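Local atomic coordinates of 4-alpha-glucanotransferase (Streptococcus agalactiae, PDB entry 6M6T), a protein that is an amylomaltase, a carbohydrate-active enzyme of the TIM-barrel clan whose model carries bound glycan in its pockets. Residues 19-23 and 100-105; 148-153 and 177-181; 385-391 and 439-445. One frame throughout, in Å; residues are numbered along the deposited sequence.

In the fold
The three contacts do not touch and share no secondary-structure element. Interaction 3 belongs to the barrel itself: it joins the beginnings of neighbouring parallel strands, with backbone hydrogen bonds prominent. Interaction 1 is also buried, but two loops meet there, one following the first barrel strand and the other leading into helix 105-122, and contact between them is almost wholly apolar. Interaction 2, whose centre lies about 28 Å from the centre of the chain, pairs two helix ends within the helical insertion between strands 43-45 and 212-217; its packing grades from a buried apolar patch to a hydrated outer side. Interactions 1 and 2 both lie across the chain's centre from interaction 3.

Interaction 1 (19-23 and 100-105); sequences DLGIG and VDYAGL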
loop_
_atom_site.group_PDB
_atom_site.type_symbol
_atom_site.label_atom_id
_atom_site.label_comp_id
_atom_site.label_asym_id
_atom_site.label_seq_id
_atom_site.Cartn_x
_atom_site.Cartn_y
_atom_site.Cartn_z
ATOM N N ASP A 19 -20.371 -3.916 -6.475
ATOM C CA ASP A 19 -20.870 -4.549 -7.716
ATOM C C ASP A 19 -19.908 -4.220 -8.854
ATOM O O ASP A 19 -20.088 -4.754 -9.932
ATOM C CB ASP A 19 -22.276 -4.035 -8.020
ATOM C CG ASP A 19 -23.372 -4.654 -7.169
ATOM O OD1 ASP A 19 -23.617 -4.142 -6.062
ATOM O OD2 ASP A 19 -23.987 -5.630 -7.635
ATOM N N LEU A 20 -18.905 -3.394 -8.565
ATOM C CA LEU A 20 -17.928 -2.926 -9.570
ATOM C C LEU A 20 -16.748 -3.878 -9.711
ATOM O O LEU A 20 -15.876 -3.533 -10.486
ATOM C CB LEU A 20 -17.434 -1.535 -9.183
ATOM C CG LEU A 20 -18.504 -0.464 -9.081
ATOM C CD1 LEU A 20 -17.884 0.914 -8.996
ATOM C CD2 LEU A 20 -19.437 -0.538 -10.260
ATOM N N GLY A 21 -16.696 -4.983 -8.969
ATOM C CA GLY A 21 -15.597 -5.950 -9.155
ATOM C C GLY A 21 -14.396 -5.639 -8.305
ATOM O O GLY A 21 -13.430 -6.354 -8.363
ATOM N N ILE A 22 -14.498 -4.606 -7.505
ATOM C CA ILE A 22 -13.367 -4.189 -6.692
ATOM C C ILE A 22 -13.850 -3.105 -5.742
ATOM O O ILE A 22 -14.681 -2.270 -6.118
ATOM C CB ILE A 22 -12.209 -3.689 -7.572
ATOM C CG1 ILE A 22 -10.954 -3.468 -6.717
ATOM C CG2 ILE A 22 -12.618 -2.429 -8.327
ATOM C CD1 ILE A 22 -9.716 -4.038 -7.320
ATOM N N GLY A 23 -13.353 -3.114 -4.508
ATOM C CA GLY A 23 -13.730 -2.084 -3.559
ATOM C C GLY A 23 -13.435 -0.690 -4.077
ATOM O O GLY A 23 -12.572 -0.467 -4.916
ATOM N N VAL A 100 -10.957 -10.446 -6.985
ATOM C CA VAL A 100 -10.906 -9.456 -8.053
ATOM C C VAL A 100 -10.343 -10.123 -9.296
ATOM O O VAL A 100 -9.545 -11.065 -9.210
ATOM C CB VAL A 100 -10.071 -8.218 -7.674
ATOM C CG1 VAL A 100 -10.390 -7.079 -8.623
ATOM C CG2 VAL A 100 -10.294 -7.818 -6.236
ATOM N N ASP A 101 -10.775 -9.647 -10.462
ATOM C CA ASP A 101 -10.162 -9.995 -11.740
ATOM C C ASP A 101 -9.630 -8.690 -12.341
ATOM O O ASP A 101 -10.364 -7.937 -12.990
ATOM C CB ASP A 101 -11.139 -10.706 -12.670
ATOM C CG ASP A 101 -10.550 -10.950 -14.064
ATOM O OD1 ASP A 101 -9.302 -11.106 -14.187
ATOM O OD2 ASP A 101 -11.336 -10.970 -15.042
ATOM N N TYR A 102 -8.340 -8.416 -12.090
ATOM C CA TYR A 102 -7.715 -7.215 -12.636
ATOM C C TYR A 102 -7.533 -7.327 -14.139
ATOM O O TYR A 102 -7.507 -6.306 -14.837
ATOM C CB TYR A 102 -6.356 -6.964 -11.985
ATOM C CG TYR A 102 -6.366 -6.631 -10.503
ATOM C CD1 TYR A 102 -6.354 -7.640 -9.548
ATOM C CD2 TYR A 102 -6.342 -5.302 -10.060
ATOM C CE1 TYR A 102 -6.351 -7.346 -8.197
ATOM C CE2 TYR A 102 -6.339 -4.995 -8.714
ATOM C CZ TYR A 102 -6.350 -6.024 -7.778
ATOM O OH TYR A 102 -6.346 -5.745 -6.422
ATOM N N ALA A 103 -7.386 -8.557 -14.647
ATOM C CA ALA A 103 -7.296 -8.809 -16.080
ATOM C C ALA A 103 -8.577 -8.336 -16.756
ATOM O O ALA A 103 -9.643 -8.940 -16.582
ATOM C CB ALA A 103 -7.057 -10.298 -16.347
ATOM N N GLY A 104 -8.494 -7.248 -17.510
ATOM C CA GLY A 104 -9.678 -6.738 -18.160
ATOM C C GLY A 104 -10.610 -5.908 -17.302
ATOM O O GLY A 104 -11.695 -5.552 -17.769
ATOM N N LEU A 105 -10.245 -5.581 -16.068
ATOM C CA LEU A 105 -11.068 -4.621 -15.338
ATOM C C LEU A 105 -10.696 -3.187 -15.711
ATOM O O LEU A 105 -11.562 -2.297 -15.759
ATOM C CB LEU A 105 -10.932 -4.849 -13.837
ATOM C CG LEU A 105 -11.636 -3.793 -13.006
ATOM C CD1 LEU A 105 -12.395 -4.459 -11.891
ATOM C CD2 LEU A 105 -10.616 -2.824 -12.451
#
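Ile22 reaches from its loop into a pocket formed by Val100, Tyr102 and Leu105, and apolar packing accounts for most of the contact. CG1 of Ile22 stands opposite the backbone N (chi1 -171°), which turns it toward the other loop, and CD1 ends beside both Val100 and Tyr102, on the same side of the ring as Val100 CG1. There CD1 lies 3.4 Å from Val100 CG1 and 3.8 Å from Tyr102 CE2, with the isoleucine chain roughly perpendicular to the tyrosine. The other branch of Ile22 serves Leu105: CG2 sits 4.1 Å from Leu105 CD1. Val100 in turn lays its CG1 over one face of the Tyr102 ring, 4.0 Å above the plane and displaced toward the rim, so ring, valine and isoleucine methyls share a single cluster.

Across the contact, polar atoms meet the other loop only in van der Waals contact. The Leu20 carbonyl O is 3.9 Å from Leu105 CD1, while the Gly21 carbonyl lies against Val100 CG1. The phenol oxygen of Tyr102 finds its partner beyond both loops, in a hydrogen bond to the carbonyl of Trp470, which ties down the far end of the ring. Backbone bonds likewise anchor each loop separately, Gly23 to Thr14 and Val100 to Gln471.

With no hydrogen bond linking the loops, direct cohesion between them probably comes from van der Waals packing and the burial of these apolar groups.

Interaction 2 (148-153 and 177-181); sequences AIKEHF and YRQKL
Ala148 presents its CB to Leu181, whose CD1 approaches to 4.5 Å at the buried end of the contact. Helix 182-208 closes in on the alanine as well, through Val184 and Ile185. One residue on, Ile149 divides its CG1 between two partners: Tyr177 CD2 at 4.1 Å and Leu181 CD1 at 4.4 Å. The isoleucine side chain meets the tyrosine at about a right angle.

A turn later comes His152, on the exposed side. Its CG is swung opposite the backbone N (chi1 174°), carrying the imidazole across to the other helix, where Tyr177 CE2 lies at the ring's edge, 3.8 Å from ND1. The Lys180 and His152 side chains cross at about a right angle, the lysine CE close to the histidine CE1. The bend at the end of the lysine leaves NZ 4.1 Å from His152 NE2; such a neighbour would probably disfavour a second proton on the histidine. A water joins the pair, 2.9 Å from NE2 of His152 and held only weakly by NZ of Lys180.

Phe153, where the chain leaves helix 140-152, brings CZ to 4.0 Å from Tyr177 CE2. The tyrosine hydroxyl is fixed by a hydrogen bond to Asp163, and Ile166 also touches Ile149, Phe153 and Tyr177.

The arrangement is helix-on-helix packing: the C-terminal ends of helices 140-152 and 171-180 come together in the helical insertion that follows the second strand of the barrel.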
loop_
_atom_site.group_PDB
_atom_site.type_symbol
_atom_site.label_atom_id
_atom_site.label_comp_id
_atom_site.label_asym_id
_atom_site.label_seq_id
_atom_site.Cartn_x
_atom_site.Cartn_y
_atom_site.Cartn_z
ATOM N N ALA A 148 -0.475 9.228 -20.937
ATOM C CA ALA A 148 -0.907 9.388 -22.318
ATOM C C ALA A 148 0.132 8.831 -23.288
ATOM O O ALA A 148 -0.194 8.071 -24.209
ATOM C CB ALA A 148 -1.188 10.862 -22.601
ATOM N N ILE A 149 1.389 9.211 -23.114
ATOM C CA ILE A 149 2.423 8.674 -23.983
ATOM C C ILE A 149 2.477 7.156 -23.855
ATOM O O ILE A 149 2.650 6.439 -24.848
ATOM C CB ILE A 149 3.779 9.335 -23.676
ATOM C CG1 ILE A 149 3.668 10.854 -23.807
ATOM C CG2 ILE A 149 4.840 8.835 -24.624
ATOM C CD1 ILE A 149 4.918 11.588 -23.414
ATOM N N LYS A 150 2.296 6.638 -22.636
ATOM C CA LYS A 150 2.331 5.193 -22.438
ATOM C C LYS A 150 1.228 4.514 -23.232
ATOM O O LYS A 150 1.441 3.469 -23.859
ATOM C CB LYS A 150 2.205 4.873 -20.950
ATOM C CG LYS A 150 2.206 3.385 -20.616
ATOM C CD LYS A 150 2.407 3.158 -19.125
ATOM C CE LYS A 150 2.567 1.677 -18.816
ATOM N NZ LYS A 150 3.763 1.077 -19.464
ATOM N N GLU A 151 0.039 5.105 -23.217
ATOM C CA GLU A 151 -1.071 4.502 -23.931
ATOM C C GLU A 151 -0.864 4.599 -25.434
ATOM O O GLU A 151 -1.183 3.644 -26.149
ATOM C CB GLU A 151 -2.393 5.142 -23.484
ATOM C CG GLU A 151 -2.955 4.490 -22.201
ATOM C CD GLU A 151 -3.995 5.339 -21.439
ATOM O OE1 GLU A 151 -4.392 6.427 -21.921
ATOM O OE2 GLU A 151 -4.422 4.901 -20.338
ATOM N N HIS A 152 -0.281 5.708 -25.920
ATOM C CA HIS A 152 -0.030 5.838 -27.357
ATOM C C HIS A 152 0.851 4.705 -27.850
ATOM O O HIS A 152 0.544 4.064 -28.860
ATOM C CB HIS A 152 0.610 7.192 -27.700
ATOM C CG HIS A 152 1.014 7.324 -29.147
ATOM N ND1 HIS A 152 1.981 8.212 -29.577
ATOM C CD2 HIS A 152 0.579 6.683 -30.261
ATOM C CE1 HIS A 152 2.124 8.111 -30.885
ATOM N NE2 HIS A 152 1.287 7.190 -31.325
ATOM N N PHE A 153 1.928 4.422 -27.127
ATOM C CA PHE A 153 2.867 3.370 -27.499
ATOM C C PHE A 153 2.353 1.987 -27.158
ATOM O O PHE A 153 3.150 1.037 -27.096
ATOM C CB PHE A 153 4.230 3.618 -26.845
ATOM C CG PHE A 153 4.947 4.792 -27.421
ATOM C CD1 PHE A 153 5.085 4.922 -28.799
ATOM C CD2 PHE A 153 5.447 5.786 -26.607
ATOM C CE1 PHE A 153 5.723 6.011 -29.346
ATOM C CE2 PHE A 153 6.093 6.879 -27.154
ATOM C CZ PHE A 153 6.224 6.994 -28.520
ATOM N N TYR A 177 4.103 16.099 -28.312
ATOM C CA TYR A 177 3.245 15.070 -27.730
ATOM C C TYR A 177 2.132 15.661 -26.872
ATOM O O TYR A 177 1.061 15.055 -26.757
ATOM C CB TYR A 177 4.092 14.101 -26.919
ATOM C CG TYR A 177 4.693 13.007 -27.758
ATOM C CD1 TYR A 177 5.791 13.249 -28.572
ATOM C CD2 TYR A 177 4.153 11.734 -27.747
ATOM C CE1 TYR A 177 6.334 12.245 -29.340
ATOM C CE2 TYR A 177 4.691 10.726 -28.505
ATOM C CZ TYR A 177 5.772 10.984 -29.301
ATOM O OH TYR A 177 6.285 9.966 -30.060
ATOM N N ARG A 178 2.384 16.798 -26.256
ATOM C CA ARG A 178 1.356 17.378 -25.380
ATOM C C ARG A 178 0.309 18.105 -26.201
ATOM O O ARG A 178 -0.651 18.543 -25.615
ATOM C CB ARG A 178 1.965 18.408 -24.444
ATOM C CG ARG A 178 3.225 17.930 -23.765
ATOM C CD ARG A 178 3.724 19.166 -23.085
ATOM N NE ARG A 178 4.677 18.726 -22.102
ATOM C CZ ARG A 178 5.544 19.524 -21.534
ATOM N NH1 ARG A 178 5.552 20.802 -21.862
ATOM N NH2 ARG A 178 6.382 19.043 -20.638
ATOM N N GLN A 179 0.557 18.302 -27.485
ATOM C CA GLN A 179 -0.357 19.038 -28.391
ATOM C C GLN A 179 -1.135 17.992 -29.167
ATOM O O GLN A 179 -2.308 18.189 -29.427
ATOM C CB GLN A 179 0.523 19.786 -29.388
ATOM C CG GLN A 179 -0.027 21.097 -29.930
ATOM C CD GLN A 179 0.728 21.541 -31.164
ATOM O OE1 GLN A 179 1.918 21.278 -31.324
ATOM N NE2 GLN A 179 0.023 22.196 -32.072
ATOM N N LYS A 180 -0.421 16.947 -29.555
ATOM C CA LYS A 180 -0.938 15.815 -30.310
ATOM C C LYS A 180 -1.821 14.911 -29.442
ATOM O O LYS A 180 -2.673 14.195 -29.983
ATOM C CB LYS A 180 0.267 15.085 -30.952
ATOM C CG LYS A 180 0.150 13.584 -31.238
ATOM C CD LYS A 180 1.543 12.916 -31.301
ATOM C CE LYS A 180 1.441 11.391 -31.403
ATOM N NZ LYS A 180 0.497 10.999 -32.509
ATOM N N LEU A 181 -1.693 14.986 -28.107
ATOM C CA LEU A 181 -2.422 14.106 -27.196
ATOM C C LEU A 181 -3.134 14.867 -26.079
ATOM O O LEU A 181 -3.338 14.321 -24.995
ATOM C CB LEU A 181 -1.481 13.069 -26.585
ATOM C CG LEU A 181 -0.802 12.028 -27.475
ATOM C CD1 LEU A 181 0.399 11.425 -26.733
ATOM C CD2 LEU A 181 -1.786 10.926 -27.918
HETATM O O HOH W 1 0.585 8.097 -34.039
#

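Interaction 3 (385-391 and 439-445); sequences YTENTIA and TVSQTTI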
loop_
_atom_site.group_PDB
_atom_site.type_symbol
_atom_site.label_atom_id
_atom_site.label_comp_id
_atom_site.label_asym_id
_atom_site.label_seq_id
_atom_site.Cartn_x
_atom_site.Cartn_y
_atom_site.Cartn_z
ATOM N N TYR A 385 7.634 -7.871 23.512
ATOM C CA TYR A 385 7.161 -6.628 22.933
ATOM C C TYR A 385 7.266 -5.517 23.966
ATOM O O TYR A 385 7.193 -5.759 25.175
ATOM C CB TYR A 385 5.720 -6.772 22.457
ATOM C CG TYR A 385 5.493 -7.856 21.434
ATOM C CD1 TYR A 385 6.556 -8.535 20.849
ATOM C CD2 TYR A 385 4.205 -8.190 21.042
ATOM C CE1 TYR A 385 6.342 -9.531 19.903
ATOM C CE2 TYR A 385 3.968 -9.185 20.105
ATOM C CZ TYR A 385 5.042 -9.850 19.524
ATOM O OH TYR A 385 4.810 -10.833 18.572
ATOM N N THR A 386 7.468 -4.294 23.483
ATOM C CA THR A 386 7.397 -3.113 24.327
ATOM C C THR A 386 6.279 -2.209 23.807
ATOM O O THR A 386 5.633 -2.502 22.800
ATOM C CB THR A 386 8.741 -2.389 24.378
ATOM O OG1 THR A 386 8.805 -1.452 23.303
ATOM C CG2 THR A 386 9.877 -3.390 24.238
ATOM N N GLU A 387 6.031 -1.114 24.523
ATOM C CA GLU A 387 4.877 -0.282 24.208
ATOM C C GLU A 387 5.037 0.383 22.850
ATOM O O GLU A 387 4.089 0.426 22.060
ATOM C CB GLU A 387 4.673 0.755 25.318
ATOM C CG GLU A 387 3.746 1.923 24.978
ATOM C CD GLU A 387 4.505 3.108 24.392
ATOM O OE1 GLU A 387 4.214 3.500 23.240
ATOM O OE2 GLU A 387 5.405 3.644 25.080
ATOM N N ASN A 388 6.233 0.885 22.541
ATOM C CA ASN A 388 6.460 1.619 21.293
ATOM C C ASN A 388 6.654 0.661 20.111
ATOM O O ASN A 388 7.695 0.632 19.457
ATOM C CB ASN A 388 7.653 2.547 21.450
ATOM C CG ASN A 388 7.701 3.603 20.388
ATOM O OD1 ASN A 388 6.660 4.067 19.917
ATOM N ND2 ASN A 388 8.917 4.006 20.000
ATOM N N THR A 389 5.618 -0.144 19.860
ATOM C CA THR A 389 5.545 -1.034 18.708
ATOM C C THR A 389 4.086 -1.171 18.277
ATOM O O THR A 389 3.154 -0.944 19.062
ATOM C CB THR A 389 6.127 -2.438 18.995
ATOM O OG1 THR A 389 5.323 -3.115 19.972
ATOM C CG2 THR A 389 7.583 -2.398 19.470
ATOM N N ILE A 390 3.899 -1.569 17.018
ATOM C CA ILE A 390 2.589 -1.866 16.439
ATOM C C ILE A 390 2.548 -3.361 16.180
ATOM O O ILE A 390 3.306 -3.859 15.347
ATOM C CB ILE A 390 2.359 -1.113 15.127
ATOM C CG1 ILE A 390 2.671 0.377 15.258
ATOM C CG2 ILE A 390 0.957 -1.391 14.607
ATOM C CD1 ILE A 390 2.153 1.020 16.524
ATOM N N ALA A 391 1.675 -4.093 16.846
ATOM C CA ALA A 391 1.713 -5.545 16.733
ATOM C C ALA A 391 0.638 -6.055 15.785
ATOM O O ALA A 391 -0.508 -5.607 15.835
ATOM C CB ALA A 391 1.565 -6.212 18.097
ATOM N N THR A 439 -1.052 -8.043 24.420
ATOM C CA THR A 439 0.341 -7.612 24.478
ATOM C C THR A 439 0.459 -6.147 24.904
ATOM O O THR A 439 -0.482 -5.361 24.802
ATOM C CB THR A 439 1.037 -7.807 23.123
ATOM O OG1 THR A 439 0.743 -6.707 22.254
ATOM C CG2 THR A 439 0.597 -9.103 22.458
ATOM N N VAL A 440 1.653 -5.778 25.362
ATOM C CA VAL A 440 1.874 -4.440 25.895
ATOM C C VAL A 440 1.987 -3.407 24.784
ATOM O O VAL A 440 2.275 -2.233 25.052
ATOM C CB VAL A 440 3.128 -4.411 26.782
ATOM C CG1 VAL A 440 3.010 -5.461 27.850
ATOM C CG2 VAL A 440 4.377 -4.630 25.953
ATOM N N SER A 441 1.786 -3.839 23.533
ATOM C CA SER A 441 1.939 -2.953 22.383
ATOM C C SER A 441 0.931 -1.812 22.450
ATOM O O SER A 441 -0.207 -2.003 22.882
ATOM C CB SER A 441 1.754 -3.738 21.075
ATOM O OG SER A 441 2.950 -4.351 20.618
ATOM N N GLN A 442 1.345 -0.613 22.020
ATOM C CA GLN A 442 0.421 0.514 22.082
ATOM C C GLN A 442 -0.729 0.335 21.110
ATOM O O GLN A 442 -1.864 0.710 21.429
ATOM C CB GLN A 442 1.145 1.840 21.833
ATOM C CG GLN A 442 1.480 2.179 20.376
ATOM C CD GLN A 442 2.332 3.453 20.243
ATOM O OE1 GLN A 442 3.501 3.493 20.658
ATOM N NE2 GLN A 442 1.743 4.499 19.663
ATOM N N THR A 443 -0.469 -0.277 19.951
ATOM C CA THR A 443 -1.480 -0.517 18.931
ATOM C C THR A 443 -1.342 -1.933 18.400
ATOM O O THR A 443 -0.234 -2.411 18.181
ATOM C CB THR A 443 -1.363 0.475 17.765
ATOM O OG1 THR A 443 -1.214 1.812 18.268
ATOM C CG2 THR A 443 -2.602 0.414 16.885
ATOM N N THR A 444 -2.465 -2.600 18.200
ATOM C CA THR A 444 -2.510 -3.896 17.545
ATOM C C THR A 444 -3.497 -3.816 16.395
ATOM O O THR A 444 -4.538 -3.155 16.502
ATOM C CB THR A 444 -2.932 -5.003 18.513
ATOM O OG1 THR A 444 -4.166 -4.629 19.150
ATOM C CG2 THR A 444 -1.829 -5.259 19.576
ATOM N N ILE A 445 -3.160 -4.479 15.294
ATOM C CA ILE A 445 -3.959 -4.431 14.073
ATOM C C ILE A 445 -4.403 -5.839 13.715
ATOM O O ILE A 445 -3.592 -6.772 13.698
ATOM C CB ILE A 445 -3.188 -3.803 12.902
ATOM C CG1 ILE A 445 -2.564 -2.485 13.334
ATOM C CG2 ILE A 445 -4.122 -3.562 11.753
ATOM C CD1 ILE A 445 -3.592 -1.434 13.614
#
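Ala391 and Thr444 pair where two neighbouring parallel strands of the TIM barrel begin, 389-392 and 443-447, the chain between them making a beta-alpha-beta crossover by way of helices that include 428-438. This end is the tight one. Ala391 N donates to Thr443 O at 2.9 Å, almost straight (164° at the hydrogen), and Ile445 N returns a bond of 2.9 Å to Ala391 O. The side chains then part to the two faces of the sheet. On one, Ile390 runs alongside Thr443 with its CD1 3.8 Å from Thr443 CB, and its CG2 meets Ile445 CG1; Phe43 and Gln45 of strand 43-45 border this side. On the other, the methyls of Ala391 and Thr444 touch, covered by Leu436 of helix 428-438.

Toward the loops the fit slackens. Val440, exposed, merely rests its CG2 beside the backbone of Tyr385 and Thr386. The Glu387 carboxylate lies near Gln442 at the partly exposed margin; the backbone O of Glu387 takes both Gln442 N, 2.9 Å away and in the carbonyl plane, and Thr389 N, the latter closing an inverse gamma turn centred on Asn388. Tyr385 stays buried, its ring edge against Thr439 and its hydroxyl bonded to the Asp380 carbonyl.

Where the loops run up to the strands there is a short hydroxyl chain: Ser441 OG donates to Thr389 OG1 at 2.8 Å, and Thr389 OG1 donates in turn to Thr386 O at 2.9 Å.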